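Local coordinates for secretory-abundant heat soluble protein 1 (Ramazzottius varieornatus, PDB 5XN9), which acts as a secreted molecular shield that protects tardigrades during desiccation, and has a fold related to the lipid-binding fatty acid binding proteins, at residues W46-G49 / D50-H53. Residues are numbered along the deposited sequence; the frame is centred on the assembly and turned at random. Where two conformers were deposited one is given.
Sequences WKEG and DHYH. With EDO (1,2-ethanediol), chain H.
A beta hairpin with a two-residue loop is made by strands 42-48 and 51-58, its two faces packed differently. Trp46 and His53 form a hydrogen-bonded pair: Trp46 N donates a hydrogen bond to His53 O at 3.0 Å, and His53 N donates one to Trp46 O at 2.8 Å. On their face, with CG between the backbone N and the carbonyl carbon (chi1 70°), the indole leans over the neighbouring strand and lays its six-membered ring over His53 CB, 3.5 Å from the ring centroid; the imidazole, near parallel to the indole, is slid aside and barely overlaps it. Trp46 NE1 also bonds Glu48 OE1 in the indole plane, while Glu48 CB lies over the His51 ring. A straight bond of 2.9 Å from His51 ND1 to Asp50 OD1 fixes that ring's rotation, and His53 ND1 is held by Asp66. On the other face, Lys47 (chi1 -165°) runs extended across the Tyr52 ring with CG 4.0 Å from the centroid; a water held by Tyr52 OH bonds Lys47 NZ weakly. Gly49, at positive phi, and Asp50 occupy the corner of a type II' turn, the tight reversal characteristic of two-residue beta hairpin loops, here joining neighbouring strands of the antiparallel, FABP-like barrel.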
loop_
_atom_site.group_PDB
_atom_site.type_symbol
_atom_site.label_atom_id
_atom_site.label_comp_id
_atom_site.label_asym_id
_atom_site.label_seq_id
_atom_site.Cartn_x
_atom_site.Cartn_y
_atom_site.Cartn_z
ATOM N N TRP A 46 -10.170 6.180 -3.200
ATOM C CA TRP A 46 -11.440 6.653 -3.730
ATOM C C TRP A 46 -11.289 6.944 -5.212
ATOM O O TRP A 46 -10.178 6.998 -5.753
ATOM C CB TRP A 46 -11.967 7.873 -2.964
ATOM C CG TRP A 46 -11.205 9.152 -3.157
ATOM C CD1 TRP A 46 -11.568 10.208 -3.956
ATOM C CD2 TRP A 46 -9.987 9.546 -2.508
ATOM N NE1 TRP A 46 -10.646 11.222 -3.851
ATOM C CE2 TRP A 46 -9.669 10.846 -2.967
ATOM C CE3 TRP A 46 -9.136 8.928 -1.588
ATOM C CZ2 TRP A 46 -8.533 11.537 -2.535
ATOM C CZ3 TRP A 46 -7.996 9.616 -1.168
ATOM C CH2 TRP A 46 -7.712 10.906 -1.643
ATOM N N LYS A 47 -12.427 7.087 -5.876
ATOM C CA LYS A 47 -12.453 7.297 -7.314
ATOM C C LYS A 47 -12.818 8.739 -7.627
ATOM O O LYS A 47 -13.660 9.345 -6.946
ATOM C CB LYS A 47 -13.435 6.346 -7.991
ATOM C CG LYS A 47 -13.254 6.245 -9.496
ATOM C CD LYS A 47 -14.165 5.193 -10.090
ATOM C CE LYS A 47 -13.961 5.088 -11.586
ATOM N NZ LYS A 47 -14.857 4.070 -12.210
ATOM N N GLU A 48 -12.176 9.286 -8.668
ATOM C CA GLU A 48 -12.409 10.656 -9.144
ATOM C C GLU A 48 -12.583 10.604 -10.653
ATOM O O GLU A 48 -11.633 10.827 -11.404
ATOM C CB GLU A 48 -11.247 11.567 -8.772
ATOM C CG GLU A 48 -11.104 11.816 -7.289
ATOM C CD GLU A 48 -12.204 12.700 -6.724
ATOM O OE1 GLU A 48 -12.124 13.024 -5.525
ATOM O OE2 GLU A 48 -13.129 13.091 -7.472
ATOM N N GLY A 49 -13.788 10.291 -11.093
ATOM C CA GLY A 49 -14.084 10.249 -12.507
ATOM C C GLY A 49 -13.337 9.150 -13.225
ATOM O O GLY A 49 -13.732 7.983 -13.183
ATOM N N ASP A 50 -12.236 9.523 -13.872
ATOM C CA ASP A 50 -11.477 8.631 -14.734
ATOM C C ASP A 50 -10.213 8.104 -14.076
ATOM O O ASP A 50 -9.371 7.516 -14.758
ATOM C CB ASP A 50 -11.127 9.338 -16.049
ATOM C CG ASP A 50 -10.365 10.653 -15.843
ATOM O OD1 ASP A 50 -10.142 11.070 -14.692
ATOM O OD2 ASP A 50 -10.010 11.293 -16.858
ATOM N N HIS A 51 -10.053 8.302 -12.773
ATOM C CA HIS A 51 -8.859 7.838 -12.087
ATOM C C HIS A 51 -9.200 7.628 -10.622
ATOM O O HIS A 51 -10.287 7.989 -10.156
ATOM C CB HIS A 51 -7.690 8.817 -12.258
ATOM C CG HIS A 51 -7.917 10.152 -11.617
ATOM N ND1 HIS A 51 -8.748 11.108 -12.164
ATOM C CD2 HIS A 51 -7.402 10.701 -10.491
ATOM C CE1 HIS A 51 -8.745 12.182 -11.392
ATOM N NE2 HIS A 51 -7.939 11.961 -10.369
ATOM N N TYR A 52 -8.266 7.004 -9.915
ATOM C CA TYR A 52 -8.377 6.781 -8.488
ATOM C C TYR A 52 -7.307 7.573 -7.762
ATOM O O TYR A 52 -6.258 7.909 -8.324
ATOM C CB TYR A 52 -8.164 5.303 -8.141
ATOM C CG TYR A 52 -9.278 4.393 -8.580
ATOM C CD1 TYR A 52 -9.294 3.852 -9.859
ATOM C CD2 TYR A 52 -10.316 4.058 -7.710
ATOM C CE1 TYR A 52 -10.328 3.010 -10.264
ATOM C CE2 TYR A 52 -11.344 3.217 -8.099
ATOM C CZ TYR A 52 -11.348 2.698 -9.371
ATOM O OH TYR A 52 -12.371 1.862 -9.739
ATOM N N HIS A 53 -7.587 7.890 -6.504
ATOM C CA HIS A 53 -6.569 8.363 -5.580
ATOM C C HIS A 53 -6.352 7.341 -4.483
ATOM O O HIS A 53 -7.302 6.707 -4.007
ATOM C CB HIS A 53 -6.968 9.683 -4.929
ATOM C CG HIS A 53 -6.844 10.852 -5.844
ATOM N ND1 HIS A 53 -5.831 11.778 -5.731
ATOM C CD2 HIS A 53 -7.597 11.242 -6.899
ATOM C CE1 HIS A 53 -5.983 12.705 -6.659
ATOM N NE2 HIS A 53 -7.035 12.395 -7.393
HETATM C C1 EDO H . -17.685 11.274 -8.598
HETATM O O1 EDO H . -18.356 12.514 -8.853
HETATM C C2 EDO H . -16.874 10.860 -9.821
HETATM O O2 EDO H . -16.268 9.585 -9.578
HETATM O O HOH W 1 -12.741 1.483 -12.374
#